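Local coordinates for major capsid protein (Faustovirus, PDB 5J7O) that probably builds the icosahedral capsid of a large double-stranded DNA virus, as a trimer of double jelly-roll subunits, at residues Ser438-Pro443 and Ser611-Ile616; Asp525-Lys530 and Phe592-Thr597; His532-Tyr537 and Ile586-Glu591. All coordinates share one frame; numbering follows the deposited sequence.

Contact 1. Residues Ser438-Pro443 and Ser611-Ile616; sequences SQLKWP and SIAKCI
The carbonyl of P443 meets the strand 611-616 at two neighbouring residues. Its O accepts the hydrogen bond of I616 N at 2.9 Å, with an N-H...O angle of 152°, and C615 CA lies 3.1 Å from the same P443 O in a CA-H...O contact. Proline has no N-H to give, but its carbonyl serves well enough here, and its ring packs its CB near CB of I616. Both residues also reach a second subunit, P443 packing on its A15 and I616 on its I19.

Next to this bond, W442 touches through the root of its side chain: CB lies 3.5 Å from I616 O and 4.0 Å from C615 CB, which sits at the edge of the indole near its plane. With CG beside the backbone N (chi1 -60°), the ring itself leads away from the strand, one face taking CB of K441. Further back along the loop, L440 sends a single methyl across, CD2 to A613 CB at 3.5 Å, and the small alanine leaves room for that branch. C615 SG is a more distant neighbour of the same methyl.

Q439 points its amide at the start of the strand segment. NE2 lies 3.5 Å from S611 OG, and both groups hydrogen-bond to OE1 of Q437, an acceptor that holds the amide and the hydroxyl close together. The loop is also braced from within, because K441 folds back so that NZ donates to S438 O at 2.9 Å.

Behind this first shell, the loop 438-443 connects strand 432-436 to strand 444-453. Strand 607-620 runs between strands 415-428 and 444-453 in an antiparallel sheet of the jelly-roll fold, while F592 and I594 of strand 592-597 pack on L440 and S611.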
# COMPACT_ATOMS: atom_id res chain seq x y z
N SER B 438 12.81 -17.77 31.87
CA SER B 438 12.24 -18.76 32.78
C SER B 438 10.89 -19.29 32.32
O SER B 438 10.48 -20.37 32.76
CB SER B 438 12.11 -18.17 34.18
OG SER B 438 13.37 -17.76 34.68
N GLN B 439 10.19 -18.55 31.45
CA GLN B 439 8.87 -18.98 31.01
C GLN B 439 8.93 -20.21 30.11
O GLN B 439 7.91 -20.89 29.95
CB GLN B 439 8.16 -17.84 30.28
CG GLN B 439 8.64 -17.58 28.85
CD GLN B 439 10.01 -16.94 28.78
OE1 GLN B 439 10.70 -16.79 29.79
NE2 GLN B 439 10.42 -16.54 27.58
N LEU B 440 10.09 -20.52 29.55
CA LEU B 440 10.20 -21.58 28.55
C LEU B 440 10.33 -22.94 29.23
O LEU B 440 11.28 -23.18 29.97
CB LEU B 440 11.39 -21.32 27.63
CG LEU B 440 11.31 -19.96 26.92
CD1 LEU B 440 12.41 -19.82 25.88
CD2 LEU B 440 9.95 -19.79 26.29
N LYS B 441 9.36 -23.82 28.98
CA LYS B 441 9.37 -25.18 29.50
C LYS B 441 9.27 -26.26 28.44
O LYS B 441 9.60 -27.42 28.73
CB LYS B 441 8.21 -25.39 30.50
CG LYS B 441 8.49 -24.90 31.91
CD LYS B 441 8.25 -23.41 32.06
CE LYS B 441 8.33 -22.99 33.51
NZ LYS B 441 8.00 -21.54 33.69
N TRP B 442 8.83 -25.93 27.23
CA TRP B 442 8.48 -26.89 26.19
C TRP B 442 9.22 -26.54 24.91
O TRP B 442 9.86 -25.49 24.82
CB TRP B 442 6.95 -26.86 25.98
CG TRP B 442 6.20 -27.22 27.23
CD1 TRP B 442 6.59 -28.10 28.19
CD2 TRP B 442 4.95 -26.68 27.67
NE1 TRP B 442 5.66 -28.16 29.19
CE2 TRP B 442 4.64 -27.29 28.90
CE3 TRP B 442 4.06 -25.74 27.14
CZ2 TRP B 442 3.47 -26.99 29.60
CZ3 TRP B 442 2.91 -25.44 27.84
CH2 TRP B 442 2.62 -26.07 29.06
N PRO B 443 9.18 -27.42 23.91
CA PRO B 443 9.85 -27.10 22.64
C PRO B 443 9.34 -25.79 22.06
O PRO B 443 8.14 -25.54 22.02
CB PRO B 443 9.50 -28.29 21.74
CG PRO B 443 9.28 -29.40 22.68
CD PRO B 443 8.64 -28.79 23.89
N SER B 611 9.61 -11.00 25.61
CA SER B 611 9.92 -12.25 24.92
C SER B 611 8.70 -13.16 24.99
O SER B 611 8.33 -13.61 26.08
CB SER B 611 11.15 -12.93 25.52
OG SER B 611 11.27 -14.26 25.06
N ILE B 612 8.09 -13.43 23.84
CA ILE B 612 6.88 -14.23 23.75
C ILE B 612 7.16 -15.38 22.79
O ILE B 612 7.25 -15.18 21.58
CB ILE B 612 5.68 -13.41 23.28
CG1 ILE B 612 5.42 -12.24 24.24
CG2 ILE B 612 4.44 -14.29 23.15
CD1 ILE B 612 4.35 -11.30 23.77
N ALA B 613 7.30 -16.58 23.34
CA ALA B 613 7.61 -17.76 22.54
C ALA B 613 6.34 -18.54 22.22
O ALA B 613 5.39 -18.56 23.01
CB ALA B 613 8.61 -18.66 23.26
N LYS B 614 6.35 -19.19 21.06
CA LYS B 614 5.30 -20.11 20.66
C LYS B 614 5.82 -21.53 20.86
O LYS B 614 6.71 -21.97 20.12
CB LYS B 614 4.87 -19.87 19.21
CG LYS B 614 4.16 -18.54 18.99
CD LYS B 614 2.86 -18.49 19.77
CE LYS B 614 1.88 -19.54 19.28
NZ LYS B 614 1.58 -19.38 17.83
N CYS B 615 5.28 -22.22 21.85
CA CYS B 615 5.75 -23.55 22.21
C CYS B 615 4.80 -24.62 21.68
O CYS B 615 3.67 -24.35 21.28
CB CYS B 615 5.88 -23.68 23.73
SG CYS B 615 7.04 -22.50 24.47
N ILE B 616 5.30 -25.86 21.68
CA ILE B 616 4.54 -27.02 21.24
C ILE B 616 4.14 -27.82 22.47
O ILE B 616 4.99 -28.13 23.32
CB ILE B 616 5.35 -27.90 20.26
CG1 ILE B 616 5.51 -27.19 18.92
CG2 ILE B 616 4.69 -29.26 20.09
CD1 ILE B 616 6.27 -28.01 17.89

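Contact 2. Residues Asp525-Lys530 and Phe592-Thr597; sequences DTVRVK and FYIEYT
The guanidinium of R528 receives E595 at its edge: OE2 of the glutamate lies in the guanidinium plane, 3.1 Å from R528 NE, with the N-H...O angle 167°. The carboxylate is turned 69° from that plane, and OE2 is approached from above its own plane. A water also lies in the guanidinium plane, accepting from R528 NH2 and donating to E595 OE1, which closes a second route between the charges. At the edge of the Y593 ring, in its plane, lies K530 O. The F592 ring meets the other strand through CZ, 3.4 Å from V529 CG1.

These groups belong to two neighbouring antiparallel strands of a four-stranded jelly-roll sheet. R528 with E595 and K530 with Y593 are hydrogen-bonded pairs; V527 with Y596 and V529 with I594 are non-hydrogen-bonded pairs. Alternation gives one face R528, K530 and E595, long and charged, and the amphipathic Y593, all suited to partial exposure. It puts V527, V529, I594 and Y596 on the buried one, which packs on L449 of strand 444-453 and L569 of strand 567-570.

On the polar face R528 and E595 lie side by side. The arginine leaves with CG opposite the backbone N (chi1 178°), stays extended through chi2 and then bends at chi3, bringing NE to the carboxylate. NH1 also faces OE2 of E535, modelled implausibly close, and the arginine probably lies between two acidic partners. On the buried face the branched V527 and V529 suit the strand, V527 CG1 lying beside I594 CG2 at 4.1 Å.

At the other end D525 and T526 both face T597, a classic beta bulge. The bulge sets two residues of this strand opposite T597, and D525 N donates to T597 O at 2.7 Å.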
# COMPACT_ATOMS: atom_id res chain seq x y z
N ASP B 525 20.50 -3.27 19.54
CA ASP B 525 21.56 -3.26 18.54
C ASP B 525 21.87 -4.66 18.03
O ASP B 525 21.83 -4.92 16.82
CB ASP B 525 22.83 -2.62 19.11
CG ASP B 525 22.68 -1.12 19.32
OD1 ASP B 525 21.86 -0.50 18.61
OD2 ASP B 525 23.39 -0.57 20.18
N THR B 526 22.18 -5.58 18.94
CA THR B 526 22.50 -6.96 18.60
C THR B 526 21.72 -7.90 19.51
O THR B 526 21.33 -7.53 20.62
CB THR B 526 24.00 -7.25 18.72
OG1 THR B 526 24.37 -7.29 20.11
CG2 THR B 526 24.83 -6.19 18.01
N VAL B 527 21.51 -9.13 19.04
CA VAL B 527 20.85 -10.17 19.82
C VAL B 527 21.62 -11.47 19.63
O VAL B 527 22.08 -11.79 18.53
CB VAL B 527 19.37 -10.34 19.42
CG1 VAL B 527 18.75 -11.55 20.11
CG2 VAL B 527 18.58 -9.09 19.78
N ARG B 528 21.76 -12.23 20.72
CA ARG B 528 22.41 -13.53 20.72
C ARG B 528 21.53 -14.51 21.49
O ARG B 528 20.92 -14.14 22.50
CB ARG B 528 23.81 -13.44 21.35
CG ARG B 528 24.57 -14.76 21.44
CD ARG B 528 26.05 -14.50 21.66
NE ARG B 528 26.53 -14.99 22.95
CZ ARG B 528 27.30 -16.07 23.09
NH1 ARG B 528 27.67 -16.77 22.03
NH2 ARG B 528 27.68 -16.45 24.30
N VAL B 529 21.46 -15.74 21.01
CA VAL B 529 20.63 -16.78 21.61
C VAL B 529 21.53 -17.92 22.06
O VAL B 529 22.18 -18.57 21.23
CB VAL B 529 19.55 -17.28 20.64
CG1 VAL B 529 18.74 -18.38 21.29
CG2 VAL B 529 18.65 -16.13 20.20
N LYS B 530 21.57 -18.16 23.37
CA LYS B 530 22.44 -19.16 23.97
C LYS B 530 21.61 -20.04 24.89
O LYS B 530 20.96 -19.54 25.81
CB LYS B 530 23.58 -18.49 24.75
CG LYS B 530 24.51 -19.45 25.47
CD LYS B 530 25.54 -18.69 26.28
CE LYS B 530 26.51 -19.63 26.97
NZ LYS B 530 27.55 -18.89 27.73
N PHE B 592 17.88 -21.14 29.05
CA PHE B 592 17.78 -20.41 27.80
C PHE B 592 18.07 -18.94 28.04
O PHE B 592 17.50 -18.34 28.96
CB PHE B 592 16.39 -20.60 27.19
CG PHE B 592 16.28 -20.20 25.75
CD1 PHE B 592 16.04 -18.88 25.40
CD2 PHE B 592 16.38 -21.14 24.75
CE1 PHE B 592 15.93 -18.51 24.07
CE2 PHE B 592 16.27 -20.79 23.42
CZ PHE B 592 16.04 -19.47 23.08
N TYR B 593 18.93 -18.35 27.21
CA TYR B 593 19.34 -16.96 27.39
C TYR B 593 19.20 -16.19 26.09
O TYR B 593 19.61 -16.66 25.02
CB TYR B 593 20.79 -16.88 27.88
CG TYR B 593 20.96 -17.27 29.32
CD1 TYR B 593 21.12 -18.60 29.68
CD2 TYR B 593 20.97 -16.31 30.33
CE1 TYR B 593 21.28 -18.97 31.01
CE2 TYR B 593 21.12 -16.67 31.65
CZ TYR B 593 21.28 -18.00 31.99
OH TYR B 593 21.44 -18.36 33.30
N ILE B 594 18.61 -15.00 26.18
CA ILE B 594 18.59 -14.02 25.10
C ILE B 594 19.46 -12.85 25.53
O ILE B 594 19.17 -12.20 26.55
CB ILE B 594 17.16 -13.56 24.77
CG1 ILE B 594 16.32 -14.73 24.26
CG2 ILE B 594 17.19 -12.42 23.76
CD1 ILE B 594 14.88 -14.36 23.96
N GLU B 595 20.52 -12.59 24.78
CA GLU B 595 21.48 -11.55 25.10
C GLU B 595 21.32 -10.39 24.13
O GLU B 595 21.21 -10.61 22.92
CB GLU B 595 22.91 -12.09 25.06
CG GLU B 595 23.10 -13.35 25.88
CD GLU B 595 24.51 -13.90 25.79
OE1 GLU B 595 24.75 -15.02 26.30
OE2 GLU B 595 25.38 -13.21 25.22
N TYR B 596 21.32 -9.17 24.65
CA TYR B 596 21.13 -7.98 23.85
C TYR B 596 22.19 -6.94 24.18
O TYR B 596 22.79 -6.95 25.26
CB TYR B 596 19.74 -7.36 24.07
CG TYR B 596 19.60 -6.65 25.40
CD1 TYR B 596 19.89 -5.30 25.52
CD2 TYR B 596 19.19 -7.34 26.54
CE1 TYR B 596 19.77 -4.65 26.73
CE2 TYR B 596 19.06 -6.69 27.75
CZ TYR B 596 19.36 -5.35 27.85
OH TYR B 596 19.24 -4.70 29.05
N THR B 597 22.42 -6.04 23.23
CA THR B 597 23.15 -4.81 23.46
C THR B 597 22.30 -3.65 22.96
O THR B 597 21.62 -3.78 21.94
CB THR B 597 24.52 -4.81 22.77
OG1 THR B 597 24.38 -5.28 21.42
CG2 THR B 597 25.50 -5.70 23.52
O HOH W 1 27.20 -14.64 26.98

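Contact 3. Residues His532-Tyr537 and Ile586-Glu591; sequences HGIELY and ISRARE
This is a mixed contact, one backbone hydrogen bond beside packing on an arginine, where the turn after strand 526-531 meets the short helix 586-589 and the residues leading into strand 592-597. H532 N donates to E591 O at 2.9 Å, with an N-H...O angle of 164°, a single bond in line with the K530-Y593 pairing of the adjoining strands.

The side chain of H532 lies against the helix. Its CB touches R588 CG at 3.5 Å, while the ring reaches past the backbone, ND1 3.7 Å from S587 O. E591 stands across from it, its carboxylate at about a right angle to the imidazole and OE2 3.8 Å from ND1. H532 and G533 both have positive phi, close to the values of a type I' turn; glycine takes these readily, whereas H532 adopts the less common left-handed conformation.

H532 and R588 contribute most of the buried surface between them. From CG to NE the arginine is extended, a straight arm that carries the guanidinium beyond the turn to I534 and L536. I534 crosses it at about a right angle, placing CG2 4.1 Å above one guanidinium face, over its centre, while CD1 comes near NH2. L536 CD2 lies 4.1 Å from NH1. A branched aliphatic suits the flat, weakly polar face of the guanidinium, whose N-H groups point outward around the rim. NH2 bonds to K7 O of a second subunit; NE is buried with no partner in the model.

L536 and Y537 both face V529, a classic beta bulge, at a corner where the chain passes between sheet faces. The arrangement is a beta hairpin of a viral jelly-roll, its tight type I'-like turn packed against helix 586-589 and forming part of the interface with the second subunit.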
# COMPACT_ATOMS: atom_id res chain seq x y z
N HIS B 532 21.66 -23.88 27.02
CA HIS B 532 22.42 -25.03 27.51
C HIS B 532 23.89 -24.92 27.12
O HIS B 532 24.53 -25.90 26.74
CB HIS B 532 21.82 -26.35 27.00
CG HIS B 532 22.10 -27.53 27.87
ND1 HIS B 532 21.64 -27.62 29.17
CD2 HIS B 532 22.77 -28.68 27.63
CE1 HIS B 532 22.03 -28.77 29.69
NE2 HIS B 532 22.71 -29.43 28.78
N GLY B 533 24.43 -23.70 27.23
CA GLY B 533 25.81 -23.45 26.83
C GLY B 533 26.07 -23.70 25.36
O GLY B 533 27.19 -24.07 24.99
N ILE B 534 25.07 -23.50 24.52
CA ILE B 534 25.17 -23.77 23.09
C ILE B 534 24.65 -22.57 22.33
O ILE B 534 23.61 -22.00 22.68
CB ILE B 534 24.41 -25.06 22.71
CG1 ILE B 534 25.14 -26.28 23.27
CG2 ILE B 534 24.25 -25.17 21.20
CD1 ILE B 534 24.32 -27.54 23.26
N GLU B 535 25.38 -22.17 21.29
CA GLU B 535 25.02 -21.01 20.48
C GLU B 535 24.04 -21.45 19.40
O GLU B 535 24.41 -22.17 18.47
CB GLU B 535 26.28 -20.39 19.87
CG GLU B 535 26.14 -18.91 19.55
CD GLU B 535 27.45 -18.31 19.08
OE1 GLU B 535 27.93 -18.70 17.99
OE2 GLU B 535 28.00 -17.45 19.79
N LEU B 536 22.79 -21.02 19.53
CA LEU B 536 21.81 -21.20 18.47
C LEU B 536 21.76 -20.00 17.54
O LEU B 536 21.42 -20.14 16.36
CB LEU B 536 20.43 -21.46 19.08
CG LEU B 536 20.42 -22.58 20.12
CD1 LEU B 536 19.05 -22.75 20.74
CD2 LEU B 536 20.89 -23.89 19.49
N TYR B 537 22.10 -18.82 18.06
CA TYR B 537 22.28 -17.62 17.26
C TYR B 537 23.48 -16.87 17.82
O TYR B 537 23.48 -16.51 19.00
CB TYR B 537 21.04 -16.72 17.27
CG TYR B 537 19.97 -17.13 16.29
CD1 TYR B 537 20.06 -16.79 14.95
CD2 TYR B 537 18.85 -17.85 16.71
CE1 TYR B 537 19.08 -17.16 14.05
CE2 TYR B 537 17.87 -18.22 15.82
CZ TYR B 537 17.99 -17.87 14.49
OH TYR B 537 17.01 -18.24 13.60
N ILE B 586 13.78 -29.38 25.03
CA ILE B 586 13.43 -28.93 26.38
C ILE B 586 14.67 -28.81 27.25
O ILE B 586 14.75 -27.93 28.11
CB ILE B 586 12.39 -29.88 26.99
CG1 ILE B 586 11.09 -29.83 26.18
CG2 ILE B 586 12.11 -29.52 28.45
CD1 ILE B 586 9.89 -30.41 26.90
N SER B 587 15.66 -29.69 27.05
CA SER B 587 16.88 -29.62 27.85
C SER B 587 17.53 -28.25 27.73
O SER B 587 17.92 -27.64 28.73
CB SER B 587 17.85 -30.72 27.41
OG SER B 587 18.21 -30.57 26.05
N ARG B 588 17.63 -27.74 26.50
CA ARG B 588 18.21 -26.42 26.29
C ARG B 588 17.22 -25.32 26.66
O ARG B 588 17.64 -24.24 27.11
CB ARG B 588 18.65 -26.26 24.84
CG ARG B 588 19.68 -27.27 24.39
CD ARG B 588 19.98 -27.15 22.91
NE ARG B 588 21.14 -27.95 22.52
CZ ARG B 588 21.43 -28.30 21.27
NH1 ARG B 588 20.63 -27.92 20.28
NH2 ARG B 588 22.50 -29.02 21.02
N ALA B 589 15.93 -25.56 26.49
CA ALA B 589 14.93 -24.55 26.81
C ALA B 589 14.89 -24.23 28.29
O ALA B 589 14.47 -23.13 28.67
CB ALA B 589 13.54 -25.00 26.33
N ARG B 590 15.31 -25.17 29.15
CA ARG B 590 15.29 -24.94 30.59
C ARG B 590 16.44 -24.06 31.07
O ARG B 590 16.38 -23.54 32.19
CB ARG B 590 15.32 -26.28 31.33
CG ARG B 590 13.93 -26.87 31.55
CD ARG B 590 13.97 -28.34 31.97
NE ARG B 590 15.04 -28.63 32.92
CZ ARG B 590 16.07 -29.44 32.66
NH1 ARG B 590 16.15 -30.04 31.48
NH2 ARG B 590 17.00 -29.65 33.57
N GLU B 591 17.48 -23.87 30.25
CA GLU B 591 18.56 -22.93 30.54
C GLU B 591 18.79 -22.08 29.29
O GLU B 591 19.78 -22.25 28.56
CB GLU B 591 19.83 -23.65 30.98
CG GLU B 591 20.86 -22.73 31.62
CD GLU B 591 22.25 -23.34 31.67
OE1 GLU B 591 23.15 -22.71 32.26
OE2 GLU B 591 22.44 -24.43 31.10

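Overall arrangement
From the N-terminal side, the loop 438-443 comes first, and contact 1 closes the longest loop when strand 607-620 returns to it. Inside that loop, contact 2 joins 525-530 to 592-597, and inside contact 2 lies contact 3, joining 532-537 to 586-591; the three are nested and none cross. Contacts 2 and 3 both reach one sheet, where strands 526-531 and 534-541 are neighbours, and the helix 586-589 leads, through a short link, into strand 592-597. Contact 1 sets the loop that crosses from strand 432-436 to strand 444-453 against strand 607-620 of the other sheet; L440 against F592 and P443 against I586 tie it to the others. Contacts 1 and 3 both reach a second subunit.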